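Local coordinates for protein acetolactate synthase, small subunit (Thermotoga maritima, PDB 2FGC) that is the small, probably regulatory subunit of a two-component enzyme, built from an ACT domain followed by a second alpha/beta domain and paired with another copy of itself, at residues R113-I118 with I149-G154; M34-K39 with S71-M76; T101-L106 with A181-N186. One frame throughout, in Å; residues are numbered along the deposited sequence.

Contact 1 of 3, residues R113-I118 with I149-G154; sequences REMALI and IIEITG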
ATOM      1  N   ARG A 113       7.046  -6.901  -0.775  1.00 53.39           N
ATOM      2  CA  ARG A 113       6.327  -6.681  -1.981  1.00 52.59           C
ATOM      3  C   ARG A 113       5.829  -5.285  -1.992  1.00 55.06           C
ATOM      4  O   ARG A 113       5.456  -4.737  -0.941  1.00 53.51           O
ATOM      5  CB  ARG A 113       5.098  -7.580  -2.081  1.00 52.28           C
ATOM      6  CG  ARG A 113       5.417  -9.029  -2.311  1.00 56.55           C
ATOM      7  CD  ARG A 113       5.983  -9.234  -3.675  1.00 55.78           C
ATOM      8  NE  ARG A 113       6.878 -10.375  -3.608  1.00 66.52           N
ATOM      9  CZ  ARG A 113       6.804 -11.395  -4.430  1.00 73.49           C
ATOM     10  NH1 ARG A 113       5.881 -11.420  -5.412  1.00 80.62           N
ATOM     11  NH2 ARG A 113       7.667 -12.378  -4.268  1.00 62.59           N
ATOM     12  N   GLU A 114       5.783  -4.747  -3.203  1.00 52.85           N
ATOM     13  CA  GLU A 114       5.186  -3.469  -3.481  1.00 60.33           C
ATOM     14  C   GLU A 114       4.191  -3.635  -4.665  1.00 56.53           C
ATOM     15  O   GLU A 114       4.351  -4.511  -5.504  1.00 54.52           O
ATOM     16  CB  GLU A 114       6.312  -2.467  -3.797  1.00 56.22           C
ATOM     17  CG  GLU A 114       5.841  -1.060  -4.114  1.00 71.06           C
ATOM     18  CD  GLU A 114       6.960  -0.015  -3.924  1.00 73.14           C
ATOM     19  OE1 GLU A 114       8.156  -0.421  -4.088  1.00 85.95           O
ATOM     20  OE2 GLU A 114       6.643   1.184  -3.583  1.00 75.10           O
HETATM   21  N   MSE A 115       3.183  -2.784  -4.736  1.00 52.74           N
HETATM   22  CA  MSE A 115       2.352  -2.744  -5.908  1.00 52.95           C
HETATM   23  C   MSE A 115       2.276  -1.317  -6.500  1.00 51.76           C
HETATM   24  O   MSE A 115       2.247  -0.350  -5.756  1.00 51.72           O
HETATM   25  CB  MSE A 115       0.996  -3.247  -5.479  1.00 52.03           C
HETATM   26  CG  MSE A 115       0.082  -3.593  -6.578  1.00 71.21           C
HETATM   27 SE   MSE A 115      -1.430  -2.385  -6.573  1.00 98.79          SE
HETATM   28  CE  MSE A 115      -2.415  -2.853  -5.024  1.00 81.79           C
ATOM     29  N   ALA A 116       2.251  -1.174  -7.826  1.00 48.83           N
ATOM     30  CA  ALA A 116       2.114   0.144  -8.451  1.00 44.25           C
ATOM     31  C   ALA A 116       1.019   0.097  -9.492  1.00 46.71           C
ATOM     32  O   ALA A 116       0.850  -0.923 -10.166  1.00 44.54           O
ATOM     33  CB  ALA A 116       3.412   0.521  -9.111  1.00 42.66           C
ATOM     34  N   LEU A 117       0.250   1.173  -9.600  1.00 47.53           N
ATOM     35  CA  LEU A 117      -0.626   1.397 -10.772  1.00 47.50           C
ATOM     36  C   LEU A 117       0.073   2.384 -11.700  1.00 50.45           C
ATOM     37  O   LEU A 117       0.443   3.484 -11.249  1.00 46.46           O
ATOM     38  CB  LEU A 117      -1.984   1.965 -10.380  1.00 46.10           C
ATOM     39  CG  LEU A 117      -2.894   1.035  -9.571  1.00 50.31           C
ATOM     40  CD1 LEU A 117      -4.284   1.614  -9.479  1.00 52.29           C
ATOM     41  CD2 LEU A 117      -2.966  -0.336 -10.181  1.00 48.16           C
ATOM     42  N   ILE A 118       0.271   2.019 -12.977  1.00 49.44           N
ATOM     43  CA  ILE A 118       0.972   2.925 -13.880  1.00 48.93           C
ATOM     44  C   ILE A 118       0.158   3.312 -15.121  1.00 49.80           C
ATOM     45  O   ILE A 118      -0.158   2.435 -15.924  1.00 45.26           O
ATOM     46  CB  ILE A 118       2.303   2.317 -14.294  1.00 51.71           C
ATOM     47  CG1 ILE A 118       3.076   1.954 -13.034  1.00 46.56           C
ATOM     48  CG2 ILE A 118       3.098   3.328 -15.120  1.00 45.48           C
ATOM     49  CD1 ILE A 118       3.853   0.698 -13.115  1.00 48.00           C
ATOM     50  N   ILE A 149      -3.569   1.392 -18.295  1.00 41.76           N
ATOM     51  CA  ILE A 149      -3.147   1.391 -16.918  1.00 41.68           C
ATOM     52  C   ILE A 149      -2.656  -0.032 -16.627  1.00 43.82           C
ATOM     53  O   ILE A 149      -3.311  -1.033 -16.933  1.00 40.80           O
ATOM     54  CB  ILE A 149      -4.252   1.897 -15.927  1.00 42.56           C
ATOM     55  CG1 ILE A 149      -4.574   3.393 -16.195  1.00 34.06           C
ATOM     56  CG2 ILE A 149      -3.838   1.608 -14.483  1.00 37.27           C
ATOM     57  CD1 ILE A 149      -5.924   3.920 -15.559  1.00 37.95           C
ATOM     58  N   ILE A 150      -1.462  -0.087 -16.061  1.00 45.55           N
ATOM     59  CA  ILE A 150      -0.823  -1.313 -15.765  1.00 48.30           C
ATOM     60  C   ILE A 150      -0.778  -1.449 -14.247  1.00 51.92           C
ATOM     61  O   ILE A 150      -0.514  -0.470 -13.513  1.00 49.47           O
ATOM     62  CB  ILE A 150       0.571  -1.301 -16.365  1.00 50.63           C
ATOM     63  CG1 ILE A 150       0.473  -1.223 -17.901  1.00 50.20           C
ATOM     64  CG2 ILE A 150       1.358  -2.514 -15.907  1.00 42.71           C
ATOM     65  CD1 ILE A 150       1.722  -0.604 -18.531  1.00 56.13           C
ATOM     66  N   GLU A 151      -1.121  -2.654 -13.797  1.00 49.16           N
ATOM     67  CA  GLU A 151      -0.875  -3.098 -12.443  1.00 50.32           C
ATOM     68  C   GLU A 151       0.396  -3.967 -12.340  1.00 49.23           C
ATOM     69  O   GLU A 151       0.547  -4.971 -13.027  1.00 49.96           O
ATOM     70  CB  GLU A 151      -2.081  -3.895 -11.982  1.00 48.47           C
ATOM     71  CG  GLU A 151      -2.053  -4.275 -10.530  1.00 62.30           C
ATOM     72  CD  GLU A 151      -2.727  -5.620 -10.306  1.00 82.71           C
ATOM     73  OE1 GLU A 151      -3.990  -5.688 -10.403  1.00 80.70           O
ATOM     74  OE2 GLU A 151      -1.977  -6.607 -10.054  1.00 88.61           O
ATOM     75  N   ILE A 152       1.291  -3.604 -11.441  1.00 51.51           N
ATOM     76  CA  ILE A 152       2.525  -4.371 -11.239  1.00 53.92           C
ATOM     77  C   ILE A 152       2.817  -4.593  -9.725  1.00 55.40           C
ATOM     78  O   ILE A 152       2.752  -3.634  -8.923  1.00 55.09           O
ATOM     79  CB  ILE A 152       3.684  -3.742 -12.067  1.00 53.84           C
ATOM     80  CG1 ILE A 152       4.749  -4.742 -12.488  1.00 64.54           C
ATOM     81  CG2 ILE A 152       4.256  -2.522 -11.493  1.00 58.29           C
ATOM     82  CD1 ILE A 152       4.681  -4.908 -14.046  1.00 68.45           C
ATOM     83  N   THR A 153       3.079  -5.857  -9.355  1.00 53.38           N
ATOM     84  CA  THR A 153       3.409  -6.266  -7.975  1.00 57.21           C
ATOM     85  C   THR A 153       4.790  -6.932  -7.929  1.00 53.96           C
ATOM     86  O   THR A 153       5.120  -7.624  -8.856  1.00 59.69           O
ATOM     87  CB  THR A 153       2.322  -7.251  -7.409  1.00 59.17           C
ATOM     88  OG1 THR A 153       1.004  -6.707  -7.597  1.00 68.78           O
ATOM     89  CG2 THR A 153       2.492  -7.408  -5.931  1.00 68.83           C
ATOM     90  N   GLY A 154       5.647  -6.724  -6.924  1.00 50.27           N
ATOM     91  CA  GLY A 154       6.889  -7.571  -6.847  1.00 44.81           C
ATOM     92  C   GLY A 154       7.778  -6.939  -5.855  1.00 49.55           C
ATOM     93  O   GLY A 154       7.370  -5.996  -5.220  1.00 52.46           O
TER

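Contact 2 of 3, residues M34-K39 with S71-M76; sequences MLVHNK and SRLVIM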
HETATM    1  N   MSE A  34       3.667  -3.627  12.815  1.00 56.52           N
HETATM    2  CA  MSE A  34       3.124  -3.115  14.030  1.00 63.31           C
HETATM    3  C   MSE A  34       1.622  -3.234  14.071  1.00 56.95           C
HETATM    4  O   MSE A  34       0.961  -2.860  13.131  1.00 54.60           O
HETATM    5  CB  MSE A  34       3.478  -1.658  14.050  1.00 61.86           C
HETATM    6  CG  MSE A  34       3.557  -1.097  15.353  1.00 70.79           C
HETATM    7 SE   MSE A  34       4.208   0.761  15.100  1.00 87.21          SE
HETATM    8  CE  MSE A  34       6.079   0.382  14.229  1.00 93.00           C
ATOM      9  N   LEU A  35       1.079  -3.693  15.189  1.00 53.79           N
ATOM     10  CA  LEU A  35      -0.350  -3.945  15.290  1.00 51.23           C
ATOM     11  C   LEU A  35      -0.895  -2.824  16.139  1.00 50.18           C
ATOM     12  O   LEU A  35      -0.378  -2.604  17.219  1.00 50.61           O
ATOM     13  CB  LEU A  35      -0.558  -5.290  15.974  1.00 50.91           C
ATOM     14  CG  LEU A  35      -1.630  -6.273  15.516  1.00 60.03           C
ATOM     15  CD1 LEU A  35      -1.672  -6.439  14.020  1.00 52.88           C
ATOM     16  CD2 LEU A  35      -1.347  -7.625  16.174  1.00 54.51           C
ATOM     17  N   VAL A  36      -1.882  -2.074  15.645  1.00 49.67           N
ATOM     18  CA  VAL A  36      -2.408  -0.926  16.400  1.00 50.43           C
ATOM     19  C   VAL A  36      -3.963  -0.974  16.508  1.00 50.58           C
ATOM     20  O   VAL A  36      -4.646  -1.326  15.536  1.00 50.57           O
ATOM     21  CB  VAL A  36      -1.893   0.470  15.816  1.00 50.89           C
ATOM     22  CG1 VAL A  36      -0.382   0.435  15.418  1.00 44.79           C
ATOM     23  CG2 VAL A  36      -2.661   0.866  14.603  1.00 56.57           C
ATOM     24  N   HIS A  37      -4.521  -0.638  17.676  1.00 51.18           N
ATOM     25  CA  HIS A  37      -5.975  -0.545  17.843  1.00 52.45           C
ATOM     26  C   HIS A  37      -6.465   0.489  16.824  1.00 54.99           C
ATOM     27  O   HIS A  37      -5.910   1.567  16.728  1.00 53.75           O
ATOM     28  CB  HIS A  37      -6.320  -0.178  19.299  1.00 51.78           C
ATOM     29  CG  HIS A  37      -7.793  -0.015  19.568  1.00 55.85           C
ATOM     30  ND1 HIS A  37      -8.739  -0.953  19.187  1.00 53.86           N
ATOM     31  CD2 HIS A  37      -8.477   0.968  20.213  1.00 51.48           C
ATOM     32  CE1 HIS A  37      -9.939  -0.540  19.560  1.00 51.71           C
ATOM     33  NE2 HIS A  37      -9.807   0.619  20.191  1.00 56.85           N
ATOM     34  N   ASN A  38      -7.448   0.152  16.002  1.00 60.27           N
ATOM     35  CA  ASN A  38      -7.864   1.145  15.012  1.00 65.88           C
ATOM     36  C   ASN A  38      -9.150   1.890  15.355  1.00 67.13           C
ATOM     37  O   ASN A  38     -10.235   1.321  15.420  1.00 65.49           O
ATOM     38  CB  ASN A  38      -7.736   0.644  13.540  1.00 69.47           C
ATOM     39  CG  ASN A  38      -9.033   0.054  12.956  1.00 74.44           C
ATOM     40  OD1 ASN A  38     -10.062   0.742  12.823  1.00 67.70           O
ATOM     41  ND2 ASN A  38      -8.964  -1.215  12.555  1.00 70.12           N
ATOM     42  N   LYS A  39      -8.972   3.173  15.644  1.00 70.97           N
ATOM     43  CA  LYS A  39     -10.060   4.118  15.882  1.00 75.54           C
ATOM     44  C   LYS A  39      -9.677   5.528  15.333  1.00 77.69           C
ATOM     45  O   LYS A  39      -8.507   5.781  15.021  1.00 77.28           O
ATOM     46  CB  LYS A  39     -10.378   4.178  17.382  1.00 75.54           C
ATOM     47  CG  LYS A  39      -9.496   5.144  18.129  1.00 75.84           C
ATOM     48  CD  LYS A  39      -9.954   5.374  19.550  1.00 82.80           C
ATOM     49  CE  LYS A  39      -9.151   4.505  20.499  1.00 85.49           C
ATOM     50  NZ  LYS A  39      -7.746   4.322  20.012  1.00 84.97           N
ATOM     51  N   SER A  71      -5.301  -2.759  13.133  1.00 45.32           N
ATOM     52  CA  SER A  71      -4.577  -2.538  11.895  1.00 46.59           C
ATOM     53  C   SER A  71      -3.130  -2.948  12.008  1.00 48.06           C
ATOM     54  O   SER A  71      -2.573  -2.963  13.102  1.00 48.10           O
ATOM     55  CB  SER A  71      -4.606  -1.072  11.561  1.00 43.31           C
ATOM     56  OG  SER A  71      -5.927  -0.752  11.307  1.00 48.22           O
ATOM     57  N   ARG A  72      -2.523  -3.278  10.863  1.00 51.19           N
ATOM     58  CA  ARG A  72      -1.115  -3.608  10.816  1.00 49.22           C
ATOM     59  C   ARG A  72      -0.452  -2.648   9.877  1.00 50.64           C
ATOM     60  O   ARG A  72      -0.928  -2.417   8.761  1.00 50.56           O
ATOM     61  CB  ARG A  72      -0.917  -5.037  10.352  1.00 53.18           C
ATOM     62  CG  ARG A  72       0.548  -5.439  10.108  1.00 52.02           C
ATOM     63  CD  ARG A  72       0.682  -6.982   9.863  1.00 51.87           C
ATOM     64  NE  ARG A  72       0.149  -7.809  10.971  1.00 56.15           N
ATOM     65  CZ  ARG A  72       0.859  -8.153  12.039  1.00 53.80           C
ATOM     66  NH1 ARG A  72       2.098  -7.718  12.164  1.00 61.58           N
ATOM     67  NH2 ARG A  72       0.345  -8.915  12.987  1.00 64.31           N
ATOM     68  N   LEU A  73       0.641  -2.101  10.368  1.00 49.82           N
ATOM     69  CA  LEU A  73       1.472  -1.119   9.709  1.00 52.29           C
ATOM     70  C   LEU A  73       2.833  -1.686   9.510  1.00 50.11           C
ATOM     71  O   LEU A  73       3.404  -2.227  10.439  1.00 48.48           O
ATOM     72  CB  LEU A  73       1.727   0.044  10.655  1.00 53.10           C
ATOM     73  CG  LEU A  73       0.790   1.213  10.574  1.00 63.77           C
ATOM     74  CD1 LEU A  73      -0.456   0.846  11.331  1.00 66.76           C
ATOM     75  CD2 LEU A  73       1.491   2.362  11.217  1.00 71.00           C
ATOM     76  N   VAL A  74       3.386  -1.465   8.331  1.00 48.20           N
ATOM     77  CA  VAL A  74       4.733  -1.862   8.034  1.00 49.12           C
ATOM     78  C   VAL A  74       5.434  -0.593   7.739  1.00 50.07           C
ATOM     79  O   VAL A  74       4.937   0.238   6.975  1.00 50.09           O
ATOM     80  CB  VAL A  74       4.810  -2.785   6.824  1.00 48.70           C
ATOM     81  CG1 VAL A  74       6.276  -3.172   6.524  1.00 45.93           C
ATOM     82  CG2 VAL A  74       3.987  -4.054   7.136  1.00 53.52           C
ATOM     83  N   ILE A  75       6.572  -0.436   8.398  1.00 48.99           N
ATOM     84  CA  ILE A  75       7.339   0.780   8.351  1.00 51.03           C
ATOM     85  C   ILE A  75       8.744   0.378   7.983  1.00 52.01           C
ATOM     86  O   ILE A  75       9.280  -0.618   8.453  1.00 48.81           O
ATOM     87  CB  ILE A  75       7.266   1.552   9.703  1.00 48.55           C
ATOM     88  CG1 ILE A  75       5.826   1.855  10.029  1.00 49.54           C
ATOM     89  CG2 ILE A  75       7.905   2.888   9.606  1.00 52.47           C
ATOM     90  CD1 ILE A  75       5.625   2.304  11.467  1.00 61.60           C
HETATM   91  N   MSE A  76       9.316   1.148   7.093  1.00 57.26           N
HETATM   92  CA  MSE A  76      10.699   1.015   6.822  1.00 69.37           C
HETATM   93  C   MSE A  76      11.359   2.303   7.283  1.00 62.57           C
HETATM   94  O   MSE A  76      10.837   3.374   7.069  1.00 60.59           O
HETATM   95  CB  MSE A  76      10.886   0.769   5.354  1.00 66.16           C
HETATM   96  CG  MSE A  76      12.281   0.361   5.067  1.00 82.46           C
HETATM   97 SE   MSE A  76      12.556   0.231   3.155  1.00 98.44          SE
HETATM   98  CE  MSE A  76      12.062  -1.729   2.794  1.00 99.06           C
TER

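Contact 3 of 3, residues T101-L106 with A181-N186; sequences TPIDPL and AMNRWN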
ATOM      1  N   THR A 101       6.596  -5.883  15.811  1.00 59.96           N
ATOM      2  CA  THR A 101       7.295  -7.061  15.270  1.00 62.29           C
ATOM      3  C   THR A 101       8.395  -6.588  14.297  1.00 57.87           C
ATOM      4  O   THR A 101       8.092  -6.122  13.198  1.00 53.30           O
ATOM      5  CB  THR A 101       6.318  -7.959  14.406  1.00 61.62           C
ATOM      6  OG1 THR A 101       5.157  -8.318  15.169  1.00 72.25           O
ATOM      7  CG2 THR A 101       7.017  -9.241  13.845  1.00 65.76           C
ATOM      8  N   PRO A 102       9.665  -6.682  14.695  1.00 57.79           N
ATOM      9  CA  PRO A 102      10.712  -6.464  13.677  1.00 57.18           C
ATOM     10  C   PRO A 102      10.711  -7.566  12.593  1.00 55.05           C
ATOM     11  O   PRO A 102      10.460  -8.749  12.860  1.00 53.66           O
ATOM     12  CB  PRO A 102      12.014  -6.484  14.469  1.00 55.57           C
ATOM     13  CG  PRO A 102      11.609  -6.391  15.906  1.00 63.51           C
ATOM     14  CD  PRO A 102      10.213  -6.947  16.030  1.00 58.60           C
ATOM     15  N   ILE A 103      10.929  -7.147  11.368  1.00 54.74           N
ATOM     16  CA  ILE A 103      11.084  -8.069  10.262  1.00 55.88           C
ATOM     17  C   ILE A 103      12.552  -8.412  10.103  1.00 57.43           C
ATOM     18  O   ILE A 103      13.423  -7.567  10.269  1.00 57.89           O
ATOM     19  CB  ILE A 103      10.529  -7.480   8.978  1.00 56.07           C
ATOM     20  CG1 ILE A 103       9.011  -7.640   8.977  1.00 57.50           C
ATOM     21  CG2 ILE A 103      11.084  -8.191   7.811  1.00 50.13           C
ATOM     22  CD1 ILE A 103       8.338  -6.386   9.186  1.00 67.23           C
ATOM     23  N   ASP A 104      12.815  -9.677   9.807  1.00 58.98           N
ATOM     24  CA  ASP A 104      14.147 -10.181   9.696  1.00 56.89           C
ATOM     25  C   ASP A 104      14.952  -9.276   8.774  1.00 57.18           C
ATOM     26  O   ASP A 104      14.458  -8.886   7.719  1.00 55.36           O
ATOM     27  CB  ASP A 104      14.142 -11.615   9.188  1.00 55.89           C
ATOM     28  CG  ASP A 104      15.434 -12.365   9.545  1.00 61.15           C
ATOM     29  OD1 ASP A 104      16.513 -11.979   9.032  1.00 62.02           O
ATOM     30  OD2 ASP A 104      15.379 -13.347  10.333  1.00 65.15           O
ATOM     31  N   PRO A 105      16.164  -8.874   9.223  1.00 57.80           N
ATOM     32  CA  PRO A 105      17.130  -8.132   8.389  1.00 58.39           C
ATOM     33  C   PRO A 105      17.771  -8.945   7.242  1.00 59.64           C
ATOM     34  O   PRO A 105      18.231  -8.354   6.266  1.00 60.03           O
ATOM     35  CB  PRO A 105      18.165  -7.648   9.408  1.00 57.97           C
ATOM     36  CG  PRO A 105      18.086  -8.653  10.529  1.00 56.25           C
ATOM     37  CD  PRO A 105      16.651  -9.058  10.612  1.00 56.57           C
ATOM     38  N   LEU A 106      17.773 -10.277   7.324  1.00 61.28           N
ATOM     39  CA  LEU A 106      18.194 -11.104   6.191  1.00 61.48           C
ATOM     40  C   LEU A 106      17.113 -11.203   5.097  1.00 61.89           C
ATOM     41  O   LEU A 106      16.000 -11.720   5.346  1.00 56.90           O
ATOM     42  CB  LEU A 106      18.583 -12.493   6.666  1.00 64.27           C
ATOM     43  CG  LEU A 106      20.081 -12.758   6.742  1.00 74.98           C
ATOM     44  CD1 LEU A 106      20.672 -12.718   5.315  1.00 85.73           C
ATOM     45  CD2 LEU A 106      20.786 -11.787   7.685  1.00 77.06           C
ATOM     46  N   ALA A 181       5.801  -6.303   4.157  1.00 50.82           N
ATOM     47  CA  ALA A 181       6.796  -7.337   4.403  1.00 51.66           C
ATOM     48  C   ALA A 181       6.351  -8.191   5.566  1.00 50.86           C
ATOM     49  O   ALA A 181       5.530  -7.770   6.405  1.00 50.99           O
ATOM     50  CB  ALA A 181       8.216  -6.723   4.634  1.00 46.54           C
HETATM   51  N   MSE A 182       6.904  -9.387   5.579  1.00 50.96           N
HETATM   52  CA  MSE A 182       6.582 -10.448   6.516  1.00 57.53           C
HETATM   53  C   MSE A 182       7.810 -11.357   6.610  1.00 52.57           C
HETATM   54  O   MSE A 182       8.528 -11.537   5.618  1.00 51.21           O
HETATM   55  CB  MSE A 182       5.463 -11.270   5.904  1.00 54.85           C
HETATM   56  CG  MSE A 182       4.718 -12.157   6.821  1.00 65.67           C
HETATM   57 SE   MSE A 182       2.947 -12.441   5.961  1.00 73.16          SE
HETATM   58  CE  MSE A 182       1.929 -10.672   6.437  1.00 76.61           C
ATOM     59  N   ASN A 183       8.015 -11.954   7.782  1.00 46.77           N
ATOM     60  CA  ASN A 183       8.965 -13.017   7.908  1.00 47.12           C
ATOM     61  C   ASN A 183       8.453 -14.287   7.223  1.00 46.94           C
ATOM     62  O   ASN A 183       7.264 -14.633   7.323  1.00 49.34           O
ATOM     63  CB  ASN A 183       9.274 -13.287   9.387  1.00 48.08           C
ATOM     64  CG  ASN A 183       9.942 -12.095  10.083  1.00 51.28           C
ATOM     65  OD1 ASN A 183      10.883 -11.491   9.564  1.00 51.99           O
ATOM     66  ND2 ASN A 183       9.456 -11.763  11.262  1.00 48.75           N
ATOM     67  N   ARG A 184       9.360 -14.984   6.549  1.00 43.72           N
ATOM     68  CA  ARG A 184       9.092 -16.293   6.025  1.00 47.22           C
ATOM     69  C   ARG A 184       8.776 -17.278   7.123  1.00 50.93           C
ATOM     70  O   ARG A 184       9.094 -17.031   8.277  1.00 54.96           O
ATOM     71  CB  ARG A 184      10.298 -16.782   5.228  1.00 45.60           C
ATOM     72  CG  ARG A 184      10.277 -16.161   3.818  1.00 45.76           C
ATOM     73  CD  ARG A 184      11.510 -16.649   3.041  1.00 51.55           C
ATOM     74  NE  ARG A 184      11.770 -15.786   1.910  1.00 55.54           N
ATOM     75  CZ  ARG A 184      11.170 -15.913   0.734  1.00 57.27           C
ATOM     76  NH1 ARG A 184      10.279 -16.881   0.516  1.00 49.09           N
ATOM     77  NH2 ARG A 184      11.460 -15.071  -0.219  1.00 58.36           N
ATOM     78  N   TRP A 185       8.095 -18.368   6.769  1.00 53.42           N
ATOM     79  CA  TRP A 185       8.054 -19.550   7.601  1.00 53.01           C
ATOM     80  C   TRP A 185       9.465 -20.051   7.876  1.00 57.30           C
ATOM     81  O   TRP A 185      10.319 -20.094   6.957  1.00 53.40           O
ATOM     82  CB  TRP A 185       7.306 -20.651   6.886  1.00 52.19           C
ATOM     83  CG  TRP A 185       5.846 -20.458   6.908  1.00 52.94           C
ATOM     84  CD1 TRP A 185       5.086 -19.933   5.903  1.00 49.44           C
ATOM     85  CD2 TRP A 185       4.944 -20.751   7.991  1.00 49.98           C
ATOM     86  NE1 TRP A 185       3.767 -19.903   6.274  1.00 46.92           N
ATOM     87  CE2 TRP A 185       3.641 -20.388   7.550  1.00 53.15           C
ATOM     88  CE3 TRP A 185       5.108 -21.269   9.290  1.00 57.31           C
ATOM     89  CZ2 TRP A 185       2.481 -20.547   8.352  1.00 53.41           C
ATOM     90  CZ3 TRP A 185       3.956 -21.447  10.103  1.00 57.18           C
ATOM     91  CH2 TRP A 185       2.653 -21.056   9.628  1.00 57.18           C
ATOM     92  N   ASN A 186       9.706 -20.429   9.134  1.00 63.10           N
ATOM     93  CA  ASN A 186      10.953 -21.060   9.519  1.00 70.73           C
ATOM     94  C   ASN A 186      11.164 -22.386   8.810  1.00 74.97           C
ATOM     95  O   ASN A 186      10.242 -23.250   8.777  1.00 74.71           O
ATOM     96  CB  ASN A 186      11.019 -21.271  11.019  1.00 74.87           C
ATOM     97  CG  ASN A 186      11.830 -20.201  11.709  1.00 84.00           C
ATOM     98  OD1 ASN A 186      13.047 -20.138  11.525  1.00 92.48           O
ATOM     99  ND2 ASN A 186      11.170 -19.352  12.507  1.00 88.26           N
TER

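Contact 1 of 3, residues R113-I118 with I149-G154
Ala116 and Ile152 face each other at the middle of an antiparallel ladder whose two strands run at 169°. Both backbone bonds of this pair are formed, Ala116 N to Ile152 O at 2.7 Å and Ile152 N to Ala116 O at 3.0 Å, and the pairs Glu114 with Gly154 and Ile118 with Ile150 repeat the pattern. Around Ala116, Ile118 and Ile152 the contact is apolar; Glu114, on the same face nearer the end, turns its carboxylate to a salt bridge with Arg156. Ile152 holds CG1 anti to its backbone N (chi1 -152°), which sets CG2 between the backbone N and the carbonyl carbon; from there CG2 meets Ile118 CD1 at 3.6 Å and Ala116 CB at 4.0 Å. The other face is mixed. In the selenomethionine Met115, CG, set anti to the backbone N by chi1 (-166°), lies 3.4 Å from Thr153 OG1; bends at chi2 and chi3 then carry the selenium away from that hydroxyl. Leu117 CD2 crosses the aliphatic part of Glu151 at a slant, 4.1 Å from Glu151 CG. At the ladder's end Arg113 folds at chi2 and lays CD 3.6 Å from Gly154 C. Its guanidinium pairs with Glu151 of the second subunit in a salt bridge, Glu151 here with Arg113 there, and Thr153 OG1 is hydrogen-bonded to Thr153 OG1 of that subunit. Strand 110-121 is flanked by strands 147-154 and 171-183. Helix 156-165 packs on Ala116, Ile118 and Ile152, helix 126-135 on Ile150, and strand 139-143 borders strand 147-154 on its other edge.

Contact 2 of 3, residues M34-K39 with S71-M76
Val36 and Ser71 are joined by two backbone hydrogen bonds, Val36 N to Ser71 O at 2.8 Å and Ser71 N to Val36 O at 2.9 Å. Two residues along, Leu73 N gives a nearly straight bond to Met34 O (2.9 Å, 164°), whereas the return bond from Met34 N to Leu73 O is weak, bent to 125°. Between these pairs sits the non-hydrogen-bonded pair Leu35 and Arg72. The guanidinium of Arg72 forms a salt bridge with Glu66 through NH2 and a hydrogen bond with Ser33 OG through NH1. Leu35 lies over one of its faces: CD1 stands 3.2 Å above the plane, offset toward the rim, and 3.4 Å from Arg72 NH2. Arg72 runs out extended through chi1 and chi2, bends at chi3 (-57°), and its chi4, near a right angle, turns a face to Leu35. Just past the end of strand 28-37, Asn38 sets CB 3.2 Å from Ser71 OG. The face away from Leu35 and Arg72 carries Ser71 at its end and is otherwise apolar. Val36 CG2 meets Leu73 CD1 at 3.9 Å, the two side chains crossing at about a right angle, and the selenomethionine Met34 bends at chi3 to carry CE toward Ile75 CD1. Phe50 of helix 42-51 packs against both Met34 and Ile75. Strands 28-37 and 70-79 are the central pair of an antiparallel sheet ordered 56-64, 70-79, 28-37, 97-102; with helices 42-51 and 83-91 it makes the βαββαβ ferredoxin-like fold characteristic of an ACT domain.

Contact 3 of 3, residues T101-L106 with A181-N186
Asn183 reaches across to the backbone of Asp104, where its OD1 accepts a hydrogen bond from Asp104 N at 2.7 Å. The bond is almost straight (172°), and the donor lies in the plane of the amide carbonyl. With CG anti to the carbonyl carbon (chi1 -64°), the amide spans the Ile103 backbone, ND2 ending 3.6 Å from Pro102 O. This grip is the tight part: OD1 also comes within 3.7 Å of Ile103 CG2 and 3.3 Å of Asp104 CB. Ile103 is buried here, packed mainly on Leu31, Ser33 and Arg110. The segments meet where strand 97-102, at the edge of the ACT-domain sheet, approaches the end of strand 171-183, at the edge of the second domain's sheet, so the contact spans the two domains. Looser are the approaches of Ile103 CD1 to Ala181 O, at 4.2 Å, and of Thr101 CG2 to Asn183 ND2, at 4.4 Å; the ring of the exposed Pro102 stays clear. Beyond Asp104 the chain turns on itself, Asp104 OD1 accepting from Leu106 N at 2.7 Å in an Asx turn. From Asn183 on the chain faces the second subunit: Asn183 O bonds Lys119 there and Arg184 forms a salt bridge with Asp142 there.

Contacts 1 and 2 are buried ladders between central strands, each in its own four-stranded sheet with the same 2-3-1-4 order, and they lie on opposite sides of the chain's centre, about 22 Å apart between centres. Contact 3 is smaller and partly buried, and relies on a side-chain amide where the other two rely on paired backbones. It bridges the two sheets: strand 97-102 neighbours the 28-37 strand of contact 2, and strand 171-183 neighbours the 110-121 strand of contact 1. Val74 and Ala181 bring contacts 2 and 3 into touch. Contact 1 turns its mixed face, and contact 3 its C-terminal end, to the second subunit, whereas contact 2 reaches it through Arg72 alone.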